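Side-chain contacts in 1-deoxy-D-xylulose 5-phosphate reductoisomerase (Zymomonas mobilis, PDB 1R0K), which catalyses the NADPH- and divalent-metal-dependent rearrangement and reduction of 1-deoxy-D-xylulose 5-phosphate to 2-C-methyl-D-erythritol 4-phosphate in isoprenoid biosynthesis: residues B[218-223]-B[323-328]; B[308-313]-B[345-350]; B[129-134]-B[366-371]. All blocks are in the same frame, centred on the assembly; numbering follows the deposited sequence.

Interaction 1 of 3, residues B[218-223]-B[323-328]; sequences KGLELI and AVMNAA
The helix of the catalytic domain that carries predicted substrate- and metal-binding residues, 216-229, packs here against helix 321-337 of the C-terminal helical bundle, through L220 and I223 on one side and M325 and N326 on the other. The two short segments run nearly antiparallel, at 154°, with their axes 11.5 Å apart, a spacing bridged by long side chains. M325 does most of the bridging. Its CG lies anti to the backbone N and the chain stays extended as far as the sulfur, then bends at the last torsion (chi3 84°), which sets the terminal methyl against two branches of the facing helix. M325 CE lies 3.3 Å from L220 CD2 and equally close to I223 CD1, both tighter than ordinary van der Waals contact. Toward I223 the methionine comes tip to tip, whereas it meets the leucine obliquely. The other methyl of L220, CD1, reaches the amide oxygen of N326, with CD1 and OD1 4.0 Å apart and the two side chains nearly perpendicular. Another face of helix 216-229 bears the polar chemistry: K218 NZ binds E221 OE1 at 2.7 Å on the syn side of the carboxylate, and it also forms a salt bridge with E152. The interface itself has no hydrogen bond across it. The contact is thus mainly apolar, carried by a methionine methyl held against two aliphatic branches behind the probable substrate- and metal-binding face.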
ATOM      1  N   LYS B 218     -16.091   7.298  13.551  1.00 15.65           N
ATOM      2  CA  LYS B 218     -15.840   7.163  12.117  1.00 15.25           C
ATOM      3  C   LYS B 218     -16.277   8.401  11.358  1.00 15.00           C
ATOM      4  O   LYS B 218     -15.636   8.792  10.381  1.00 14.58           O
ATOM      5  CB  LYS B 218     -16.566   5.949  11.529  1.00 17.38           C
ATOM      6  CG  LYS B 218     -15.817   4.653  11.682  1.00 19.47           C
ATOM      7  CD  LYS B 218     -14.439   4.729  11.038  1.00 17.72           C
ATOM      8  CE  LYS B 218     -13.503   3.781  11.756  1.00 16.71           C
ATOM      9  NZ  LYS B 218     -12.129   3.791  11.225  1.00 18.42           N
ATOM     10  N   GLY B 219     -17.382   9.001  11.795  1.00 14.83           N
ATOM     11  CA  GLY B 219     -17.870  10.201  11.138  1.00 13.31           C
ATOM     12  C   GLY B 219     -16.864  11.324  11.306  1.00 14.55           C
ATOM     13  O   GLY B 219     -16.605  12.084  10.375  1.00 13.05           O
ATOM     14  N   LEU B 220     -16.287  11.424  12.501  1.00 14.57           N
ATOM     15  CA  LEU B 220     -15.301  12.461  12.781  1.00 16.12           C
ATOM     16  C   LEU B 220     -14.029  12.199  11.982  1.00 16.11           C
ATOM     17  O   LEU B 220     -13.377  13.128  11.505  1.00 17.83           O
ATOM     18  CB  LEU B 220     -14.996  12.505  14.279  1.00 16.80           C
ATOM     19  CG  LEU B 220     -16.234  12.754  15.149  1.00 18.99           C
ATOM     20  CD1 LEU B 220     -15.858  12.681  16.615  1.00 19.82           C
ATOM     21  CD2 LEU B 220     -16.828  14.110  14.816  1.00 18.60           C
ATOM     22  N   GLU B 221     -13.681  10.927  11.839  1.00 15.04           N
ATOM     23  CA  GLU B 221     -12.503  10.551  11.071  1.00 13.61           C
ATOM     24  C   GLU B 221     -12.681  10.958   9.613  1.00 12.25           C
ATOM     25  O   GLU B 221     -11.734  11.379   8.957  1.00 12.07           O
ATOM     26  CB  GLU B 221     -12.268   9.042  11.176  1.00 13.20           C
ATOM     27  CG  GLU B 221     -11.595   8.640  12.471  1.00 12.26           C
ATOM     28  CD  GLU B 221     -11.541   7.140  12.661  1.00 13.84           C
ATOM     29  OE1 GLU B 221     -11.446   6.419  11.651  1.00 10.77           O
ATOM     30  OE2 GLU B 221     -11.576   6.687  13.825  1.00 16.93           O
ATOM     31  N   LEU B 222     -13.901  10.832   9.109  1.00 11.37           N
ATOM     32  CA  LEU B 222     -14.193  11.201   7.733  1.00 10.80           C
ATOM     33  C   LEU B 222     -13.985  12.698   7.553  1.00 12.42           C
ATOM     34  O   LEU B 222     -13.428  13.149   6.550  1.00 11.34           O
ATOM     35  CB  LEU B 222     -15.639  10.849   7.391  1.00 13.63           C
ATOM     36  CG  LEU B 222     -16.137  11.314   6.028  1.00 14.49           C
ATOM     37  CD1 LEU B 222     -15.308  10.681   4.920  1.00 14.17           C
ATOM     38  CD2 LEU B 222     -17.605  10.938   5.881  1.00 15.59           C
ATOM     39  N   ILE B 223     -14.446  13.466   8.532  1.00 11.01           N
ATOM     40  CA  ILE B 223     -14.314  14.908   8.471  1.00 12.45           C
ATOM     41  C   ILE B 223     -12.839  15.278   8.459  1.00 11.99           C
ATOM     42  O   ILE B 223     -12.402  16.072   7.634  1.00 12.99           O
ATOM     43  CB  ILE B 223     -15.026  15.575   9.663  1.00 14.26           C
ATOM     44  CG1 ILE B 223     -16.537  15.372   9.525  1.00 15.68           C
ATOM     45  CG2 ILE B 223     -14.691  17.062   9.719  1.00 13.92           C
ATOM     46  CD1 ILE B 223     -17.337  15.877  10.701  1.00 16.51           C
ATOM     47  N   ALA B 323     -17.950  21.520  13.662  1.00 13.90           N
ATOM     48  CA  ALA B 323     -17.685  21.922  15.037  1.00 13.36           C
ATOM     49  C   ALA B 323     -18.951  21.761  15.875  1.00 14.41           C
ATOM     50  O   ALA B 323     -18.899  21.300  17.019  1.00 13.45           O
ATOM     51  CB  ALA B 323     -17.200  23.378  15.084  1.00 13.56           C
ATOM     52  N   VAL B 324     -20.089  22.143  15.305  1.00 13.37           N
ATOM     53  CA  VAL B 324     -21.362  22.037  16.013  1.00 13.09           C
ATOM     54  C   VAL B 324     -21.678  20.579  16.284  1.00 12.08           C
ATOM     55  O   VAL B 324     -22.099  20.222  17.381  1.00 13.41           O
ATOM     56  CB  VAL B 324     -22.519  22.662  15.192  1.00 12.67           C
ATOM     57  CG1 VAL B 324     -23.854  22.397  15.872  1.00 14.47           C
ATOM     58  CG2 VAL B 324     -22.290  24.159  15.040  1.00 13.35           C
ATOM     59  N   MET B 325     -21.468  19.733  15.282  1.00 12.49           N
ATOM     60  CA  MET B 325     -21.733  18.306  15.439  1.00 13.95           C
ATOM     61  C   MET B 325     -20.879  17.714  16.553  1.00 13.79           C
ATOM     62  O   MET B 325     -21.376  16.964  17.395  1.00 15.76           O
ATOM     63  CB  MET B 325     -21.439  17.565  14.137  1.00 14.09           C
ATOM     64  CG  MET B 325     -21.734  16.077  14.202  1.00 15.99           C
ATOM     65  SD  MET B 325     -21.190  15.224  12.714  1.00 15.38           S
ATOM     66  CE  MET B 325     -19.471  14.964  13.105  1.00 20.68           C
ATOM     67  N   ASN B 326     -19.592  18.054  16.553  1.00 13.45           N
ATOM     68  CA  ASN B 326     -18.672  17.540  17.564  1.00 14.76           C
ATOM     69  C   ASN B 326     -19.072  17.971  18.969  1.00 14.45           C
ATOM     70  O   ASN B 326     -19.123  17.149  19.885  1.00 16.39           O
ATOM     71  CB  ASN B 326     -17.246  18.013  17.285  1.00 14.78           C
ATOM     72  CG  ASN B 326     -16.264  17.509  18.319  1.00 18.47           C
ATOM     73  OD1 ASN B 326     -15.999  16.309  18.403  1.00 16.27           O
ATOM     74  ND2 ASN B 326     -15.724  18.425  19.122  1.00 15.81           N
ATOM     75  N   ALA B 327     -19.352  19.259  19.141  1.00 12.63           N
ATOM     76  CA  ALA B 327     -19.747  19.772  20.448  1.00 12.80           C
ATOM     77  C   ALA B 327     -21.045  19.130  20.926  1.00 12.01           C
ATOM     78  O   ALA B 327     -21.153  18.726  22.079  1.00 14.22           O
ATOM     79  CB  ALA B 327     -19.903  21.287  20.397  1.00 12.18           C
ATOM     80  N   ALA B 328     -22.034  19.036  20.045  1.00 12.27           N
ATOM     81  CA  ALA B 328     -23.307  18.431  20.432  1.00 13.20           C
ATOM     82  C   ALA B 328     -23.111  16.978  20.848  1.00 12.50           C
ATOM     83  O   ALA B 328     -23.749  16.498  21.785  1.00 11.58           O
ATOM     84  CB  ALA B 328     -24.304  18.519  19.289  1.00 13.10           C
TER

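Interaction 2 of 3, residues B[308-313]-B[345-350]; sequences LTLAME and DIAKIV
L310 points at V350 and A347 within the C-terminal four-helix bundle, joining helix 307-317 to helix 345-356. The bond from its alpha carbon is directed at the other helix, and CG sits beside the backbone N, anti to the carbonyl carbon (chi1 -67°). Because the second torsion is nearly straight, CD1 becomes the far end of the side chain and makes the close approaches. V350 answers with its own beta branch: CG1 is anti to the backbone N (chi1 173°), which turns this methyl to the leucine, while CG2 is placed beside the backbone N, farther from it. The two side chains meet at a slant, L310 CD1 lying 3.8 Å from V350 CG1 and 4.0 Å from V350 CB, so the methyl rests on the branch point as well as on one arm. One turn earlier on the same helix, A347 also faces L310, but its short side chain is only a loose neighbour; A347 CB is 4.4 Å from L310 CD1. The backbones stay well apart, with the CA atoms of L310 and A347 8.1 Å from each other, and the leucine spans much of that gap. Around this pair the bundle closes further. V350 also touches M325 of helix 321-337, and A347 rests on P306 in the loop ahead of helix 307-317. No hydrogen bond links the two segments, and the joint is made by aliphatic groups, apart from one approach to a backbone polar atom: L310 CD1 comes to 3.5 Å from the carbonyl oxygen of A347, its nearest partner in the facing segment.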
ATOM      1  N   LEU B 308     -23.068   8.508  10.773  1.00 13.00           N
ATOM      2  CA  LEU B 308     -22.281   8.545   9.547  1.00 14.34           C
ATOM      3  C   LEU B 308     -22.891   9.550   8.581  1.00 15.46           C
ATOM      4  O   LEU B 308     -22.174  10.305   7.923  1.00 15.34           O
ATOM      5  CB  LEU B 308     -22.208   7.153   8.898  1.00 14.58           C
ATOM      6  CG  LEU B 308     -21.447   6.083   9.693  1.00 14.60           C
ATOM      7  CD1 LEU B 308     -21.417   4.776   8.901  1.00 12.77           C
ATOM      8  CD2 LEU B 308     -20.023   6.564   9.983  1.00 13.66           C
ATOM      9  N   THR B 309     -24.216   9.569   8.506  1.00 15.54           N
ATOM     10  CA  THR B 309     -24.902  10.506   7.623  1.00 17.25           C
ATOM     11  C   THR B 309     -24.735  11.940   8.116  1.00 17.06           C
ATOM     12  O   THR B 309     -24.523  12.860   7.321  1.00 18.22           O
ATOM     13  CB  THR B 309     -26.397  10.185   7.533  1.00 18.60           C
ATOM     14  OG1 THR B 309     -26.563   8.863   7.005  1.00 20.79           O
ATOM     15  CG2 THR B 309     -27.104  11.187   6.622  1.00 20.84           C
ATOM     16  N   LEU B 310     -24.830  12.127   9.430  1.00 16.63           N
ATOM     17  CA  LEU B 310     -24.677  13.451  10.019  1.00 16.07           C
ATOM     18  C   LEU B 310     -23.309  14.024   9.664  1.00 16.68           C
ATOM     19  O   LEU B 310     -23.191  15.195   9.295  1.00 13.78           O
ATOM     20  CB  LEU B 310     -24.843  13.380  11.542  1.00 15.82           C
ATOM     21  CG  LEU B 310     -26.248  13.016  12.039  1.00 17.71           C
ATOM     22  CD1 LEU B 310     -26.290  13.074  13.559  1.00 17.23           C
ATOM     23  CD2 LEU B 310     -27.271  13.984  11.437  1.00 15.78           C
ATOM     24  N   ALA B 311     -22.275  13.197   9.773  1.00 15.89           N
ATOM     25  CA  ALA B 311     -20.922  13.635   9.450  1.00 17.93           C
ATOM     26  C   ALA B 311     -20.866  14.066   7.987  1.00 18.13           C
ATOM     27  O   ALA B 311     -20.324  15.125   7.664  1.00 18.05           O
ATOM     28  CB  ALA B 311     -19.926  12.505   9.705  1.00 18.15           C
ATOM     29  N   MET B 312     -21.436  13.239   7.111  1.00 18.51           N
ATOM     30  CA  MET B 312     -21.471  13.524   5.676  1.00 19.82           C
ATOM     31  C   MET B 312     -22.154  14.857   5.381  1.00 18.14           C
ATOM     32  O   MET B 312     -21.623  15.684   4.639  1.00 16.82           O
ATOM     33  CB  MET B 312     -22.221  12.414   4.922  1.00 21.04           C
ATOM     34  CG  MET B 312     -21.426  11.149   4.695  1.00 26.97           C
ATOM     35  SD  MET B 312     -20.171  11.352   3.410  1.00 36.95           S
ATOM     36  CE  MET B 312     -19.520   9.659   3.304  1.00 36.43           C
ATOM     37  N   GLU B 313     -23.338  15.054   5.954  1.00 17.63           N
ATOM     38  CA  GLU B 313     -24.091  16.285   5.731  1.00 19.89           C
ATOM     39  C   GLU B 313     -23.349  17.494   6.291  1.00 18.68           C
ATOM     40  O   GLU B 313     -23.333  18.564   5.683  1.00 17.95           O
ATOM     41  CB  GLU B 313     -25.484  16.171   6.359  1.00 19.93           C
ATOM     42  CG  GLU B 313     -26.275  14.979   5.844  1.00 24.18           C
ATOM     43  CD  GLU B 313     -27.672  14.892   6.429  1.00 26.90           C
ATOM     44  OE1 GLU B 313     -27.828  15.135   7.644  1.00 26.69           O
ATOM     45  OE2 GLU B 313     -28.615  14.568   5.673  1.00 29.09           O
ATOM     46  N   ASP B 345     -30.635   8.190  21.248  1.00 15.02           N
ATOM     47  CA  ASP B 345     -30.954   9.610  21.367  1.00 15.06           C
ATOM     48  C   ASP B 345     -29.711  10.469  21.138  1.00 15.09           C
ATOM     49  O   ASP B 345     -29.816  11.668  20.873  1.00 15.39           O
ATOM     50  CB  ASP B 345     -31.539   9.936  22.748  1.00 14.70           C
ATOM     51  CG  ASP B 345     -32.926   9.362  22.955  1.00 16.86           C
ATOM     52  OD1 ASP B 345     -33.734   9.393  22.007  1.00 19.23           O
ATOM     53  OD2 ASP B 345     -33.215   8.894  24.075  1.00 18.07           O
ATOM     54  N   ILE B 346     -28.535   9.859  21.252  1.00 14.74           N
ATOM     55  CA  ILE B 346     -27.292  10.594  21.049  1.00 14.44           C
ATOM     56  C   ILE B 346     -27.270  11.224  19.664  1.00 13.79           C
ATOM     57  O   ILE B 346     -27.164  12.446  19.533  1.00 13.42           O
ATOM     58  CB  ILE B 346     -26.062   9.678  21.213  1.00 14.44           C
ATOM     59  CG1 ILE B 346     -26.001   9.153  22.649  1.00 15.24           C
ATOM     60  CG2 ILE B 346     -24.790  10.447  20.880  1.00 12.98           C
ATOM     61  CD1 ILE B 346     -24.988   8.051  22.869  1.00 13.71           C
ATOM     62  N   ALA B 347     -27.380  10.397  18.628  1.00 13.44           N
ATOM     63  CA  ALA B 347     -27.375  10.908  17.262  1.00 13.73           C
ATOM     64  C   ALA B 347     -28.573  11.819  17.011  1.00 15.36           C
ATOM     65  O   ALA B 347     -28.501  12.729  16.186  1.00 14.33           O
ATOM     66  CB  ALA B 347     -27.377   9.750  16.257  1.00 13.60           C
ATOM     67  N   LYS B 348     -29.680  11.573  17.704  1.00 16.35           N
ATOM     68  CA  LYS B 348     -30.857  12.419  17.516  1.00 18.22           C
ATOM     69  C   LYS B 348     -30.601  13.819  18.054  1.00 15.96           C
ATOM     70  O   LYS B 348     -30.938  14.808  17.409  1.00 17.44           O
ATOM     71  CB  LYS B 348     -32.086  11.802  18.191  1.00 21.09           C
ATOM     72  CG  LYS B 348     -32.580  10.551  17.477  1.00 25.58           C
ATOM     73  CD  LYS B 348     -33.854   9.994  18.094  1.00 29.86           C
ATOM     74  CE  LYS B 348     -34.290   8.729  17.359  1.00 31.84           C
ATOM     75  NZ  LYS B 348     -35.571   8.173  17.886  1.00 35.43           N
ATOM     76  N   ILE B 349     -30.001  13.907  19.236  1.00 16.16           N
ATOM     77  CA  ILE B 349     -29.697  15.205  19.822  1.00 15.44           C
ATOM     78  C   ILE B 349     -28.712  15.934  18.918  1.00 15.39           C
ATOM     79  O   ILE B 349     -28.840  17.139  18.688  1.00 15.47           O
ATOM     80  CB  ILE B 349     -29.071  15.065  21.233  1.00 16.51           C
ATOM     81  CG1 ILE B 349     -30.094  14.472  22.211  1.00 17.13           C
ATOM     82  CG2 ILE B 349     -28.583  16.419  21.727  1.00 16.19           C
ATOM     83  CD1 ILE B 349     -31.339  15.296  22.392  1.00 21.10           C
ATOM     84  N   VAL B 350     -27.727  15.205  18.399  1.00 14.20           N
ATOM     85  CA  VAL B 350     -26.741  15.826  17.523  1.00 15.08           C
ATOM     86  C   VAL B 350     -27.443  16.387  16.291  1.00 15.70           C
ATOM     87  O   VAL B 350     -27.208  17.531  15.903  1.00 16.45           O
ATOM     88  CB  VAL B 350     -25.644  14.820  17.095  1.00 13.04           C
ATOM     89  CG1 VAL B 350     -24.738  15.444  16.043  1.00 11.75           C
ATOM     90  CG2 VAL B 350     -24.815  14.419  18.314  1.00 12.65           C
TER

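Interaction 3 of 3, residues B[129-134]-B[366-371]; sequences VSAGGL and EDVFAI
V368, which meets S130, A131 and L134, sits in a helical turn whose shorter backbone hydrogen bond runs from I371 N to D367 O at 2.8 Å. This turn belongs to the long C-terminal helix 365-385, and it lies against the start of helix 132-142 in the Rossmann-type NADPH-binding domain, so the contact joins the two ends of the polypeptide's domain order. The approach is close for the backbones, the CA atoms of A131 and V368 being 6.6 Å apart. No polar bond crosses it; the valine uses both methyls, CG1 toward S130 and CG2 toward A131 and L134. With CG1 anti to the backbone N (chi1 176°), that methyl goes to the loop residue S130, where V368 CG1 is 4.0 Å from S130 CB. The other methyl touches two side chains at once: V368 CG2 is 3.9 Å from A131 CB, whose residue occupies the N-cap position of helix 132-142, and equally far from L134 CD1. L134 and V368 run past each other in opposite directions, so that they touch alongside. Replacing V368 with an alanine would probably leave the side chains of S130, A131 and L134 without their common partner and open a gap between the NADPH-binding domain and the last helix. Beyond this patch, E366 forms a salt bridge with K108 of helix 107-115, a second tie between the same domains, and V368 also touches P362 and L107. On the S130 side the valine additionally approaches the backbone, V368 CG1 standing 4.1 Å from S130 O.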
ATOM      1  N   VAL B 129     -11.455  18.440  13.044  1.00 17.72           N
ATOM      2  CA  VAL B 129     -12.891  18.231  13.131  1.00 19.56           C
ATOM      3  C   VAL B 129     -13.605  19.562  13.323  1.00 19.03           C
ATOM      4  O   VAL B 129     -14.557  19.879  12.612  1.00 21.92           O
ATOM      5  CB  VAL B 129     -13.255  17.314  14.316  1.00 20.08           C
ATOM      6  CG1 VAL B 129     -14.771  17.298  14.519  1.00 22.70           C
ATOM      7  CG2 VAL B 129     -12.749  15.908  14.059  1.00 21.68           C
ATOM      8  N   SER B 130     -13.128  20.347  14.280  1.00 18.02           N
ATOM      9  CA  SER B 130     -13.762  21.622  14.585  1.00 17.52           C
ATOM     10  C   SER B 130     -13.142  22.836  13.901  1.00 17.40           C
ATOM     11  O   SER B 130     -13.852  23.782  13.558  1.00 16.90           O
ATOM     12  CB  SER B 130     -13.766  21.826  16.099  1.00 18.76           C
ATOM     13  OG  SER B 130     -14.376  20.716  16.744  1.00 19.30           O
ATOM     14  N   ALA B 131     -11.829  22.815  13.697  1.00 14.65           N
ATOM     15  CA  ALA B 131     -11.148  23.941  13.067  1.00 15.18           C
ATOM     16  C   ALA B 131     -10.339  23.543  11.830  1.00 14.84           C
ATOM     17  O   ALA B 131      -9.310  24.154  11.534  1.00 15.86           O
ATOM     18  CB  ALA B 131     -10.240  24.617  14.080  1.00 13.31           C
ATOM     19  N   GLY B 132     -10.814  22.530  11.111  1.00 15.24           N
ATOM     20  CA  GLY B 132     -10.115  22.061   9.923  1.00 16.00           C
ATOM     21  C   GLY B 132      -9.716  23.120   8.907  1.00 16.06           C
ATOM     22  O   GLY B 132      -8.562  23.163   8.466  1.00 15.23           O
ATOM     23  N   GLY B 133     -10.667  23.969   8.525  1.00 16.04           N
ATOM     24  CA  GLY B 133     -10.386  25.017   7.557  1.00 17.24           C
ATOM     25  C   GLY B 133      -9.259  25.937   7.982  1.00 17.06           C
ATOM     26  O   GLY B 133      -8.337  26.201   7.211  1.00 16.15           O
ATOM     27  N   LEU B 134      -9.332  26.424   9.215  1.00 15.39           N
ATOM     28  CA  LEU B 134      -8.319  27.316   9.761  1.00 16.18           C
ATOM     29  C   LEU B 134      -6.951  26.654   9.857  1.00 16.99           C
ATOM     30  O   LEU B 134      -5.936  27.258   9.514  1.00 15.36           O
ATOM     31  CB  LEU B 134      -8.738  27.790  11.153  1.00 17.00           C
ATOM     32  CG  LEU B 134     -10.039  28.583  11.219  1.00 17.52           C
ATOM     33  CD1 LEU B 134     -10.370  28.880  12.676  1.00 16.71           C
ATOM     34  CD2 LEU B 134      -9.903  29.868  10.424  1.00 17.57           C
ATOM     35  N   GLU B 366     -10.889  31.721  18.124  1.00 15.70           N
ATOM     36  CA  GLU B 366     -11.820  32.342  19.055  1.00 16.88           C
ATOM     37  C   GLU B 366     -13.262  32.040  18.639  1.00 15.16           C
ATOM     38  O   GLU B 366     -14.118  31.801  19.493  1.00 15.83           O
ATOM     39  CB  GLU B 366     -11.584  33.854  19.118  1.00 20.79           C
ATOM     40  CG  GLU B 366     -10.257  34.243  19.766  1.00 27.47           C
ATOM     41  CD  GLU B 366      -9.053  33.560  19.123  1.00 33.35           C
ATOM     42  OE1 GLU B 366      -8.803  33.766  17.911  1.00 33.03           O
ATOM     43  OE2 GLU B 366      -8.352  32.809  19.838  1.00 37.62           O
ATOM     44  N   ASP B 367     -13.525  32.043  17.333  1.00 14.56           N
ATOM     45  CA  ASP B 367     -14.867  31.741  16.830  1.00 16.19           C
ATOM     46  C   ASP B 367     -15.198  30.267  17.091  1.00 16.36           C
ATOM     47  O   ASP B 367     -16.326  29.926  17.444  1.00 16.80           O
ATOM     48  CB  ASP B 367     -14.978  32.008  15.323  1.00 16.13           C
ATOM     49  CG  ASP B 367     -14.898  33.486  14.974  1.00 17.90           C
ATOM     50  OD1 ASP B 367     -15.206  34.330  15.837  1.00 18.22           O
ATOM     51  OD2 ASP B 367     -14.541  33.802  13.824  1.00 19.19           O
ATOM     52  N   VAL B 368     -14.210  29.398  16.906  1.00 15.18           N
ATOM     53  CA  VAL B 368     -14.412  27.972  17.128  1.00 13.90           C
ATOM     54  C   VAL B 368     -14.831  27.715  18.576  1.00 15.69           C
ATOM     55  O   VAL B 368     -15.809  27.013  18.829  1.00 12.59           O
ATOM     56  CB  VAL B 368     -13.131  27.175  16.808  1.00 14.87           C
ATOM     57  CG1 VAL B 368     -13.328  25.693  17.141  1.00 14.73           C
ATOM     58  CG2 VAL B 368     -12.780  27.341  15.331  1.00 15.31           C
ATOM     59  N   PHE B 369     -14.097  28.292  19.523  1.00 16.25           N
ATOM     60  CA  PHE B 369     -14.417  28.124  20.934  1.00 17.12           C
ATOM     61  C   PHE B 369     -15.838  28.602  21.215  1.00 17.72           C
ATOM     62  O   PHE B 369     -16.584  27.961  21.956  1.00 17.11           O
ATOM     63  CB  PHE B 369     -13.440  28.918  21.793  1.00 19.92           C
ATOM     64  CG  PHE B 369     -12.037  28.398  21.748  1.00 22.22           C
ATOM     65  CD1 PHE B 369     -10.964  29.270  21.613  1.00 23.98           C
ATOM     66  CD2 PHE B 369     -11.784  27.036  21.860  1.00 23.31           C
ATOM     67  CE1 PHE B 369      -9.658  28.792  21.592  1.00 23.68           C
ATOM     68  CE2 PHE B 369     -10.484  26.550  21.841  1.00 23.73           C
ATOM     69  CZ  PHE B 369      -9.420  27.430  21.706  1.00 23.68           C
ATOM     70  N   ALA B 370     -16.209  29.732  20.623  1.00 16.19           N
ATOM     71  CA  ALA B 370     -17.546  30.282  20.826  1.00 16.31           C
ATOM     72  C   ALA B 370     -18.599  29.325  20.268  1.00 15.59           C
ATOM     73  O   ALA B 370     -19.630  29.087  20.893  1.00 16.91           O
ATOM     74  CB  ALA B 370     -17.661  31.652  20.154  1.00 14.62           C
ATOM     75  N   ILE B 371     -18.335  28.783  19.087  1.00 16.04           N
ATOM     76  CA  ILE B 371     -19.256  27.849  18.456  1.00 16.82           C
ATOM     77  C   ILE B 371     -19.371  26.586  19.300  1.00 16.29           C
ATOM     78  O   ILE B 371     -20.462  26.075  19.512  1.00 15.22           O
ATOM     79  CB  ILE B 371     -18.767  27.470  17.052  1.00 18.94           C
ATOM     80  CG1 ILE B 371     -18.835  28.697  16.148  1.00 18.52           C
ATOM     81  CG2 ILE B 371     -19.597  26.316  16.493  1.00 17.91           C
ATOM     82  CD1 ILE B 371     -18.226  28.486  14.791  1.00 20.53           C
TER

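How the interactions relate
Interaction 1 lies between the other two, its centre about 9 Å from that of interaction 2 and about 12 Å from that of interaction 3. M325 also touches interaction 2, its SD 3.6 Å from A311 CA; separately, A311 CB packs 3.4 Å from G219 CA. Toward interaction 3, N326 packs near S130, and V324 CG2 is 3.7 Å from I371 CG2. Interactions 2 and 3 do not touch, their nearest atoms being about 9 Å apart. K218, predicted to bind substrate, and E221, predicted to bind substrate and metal, lie on 218-223 but outside the contact; N326 and S130 each approach E126, a predicted NADPH-binding residue, to about 4 Å between side chains.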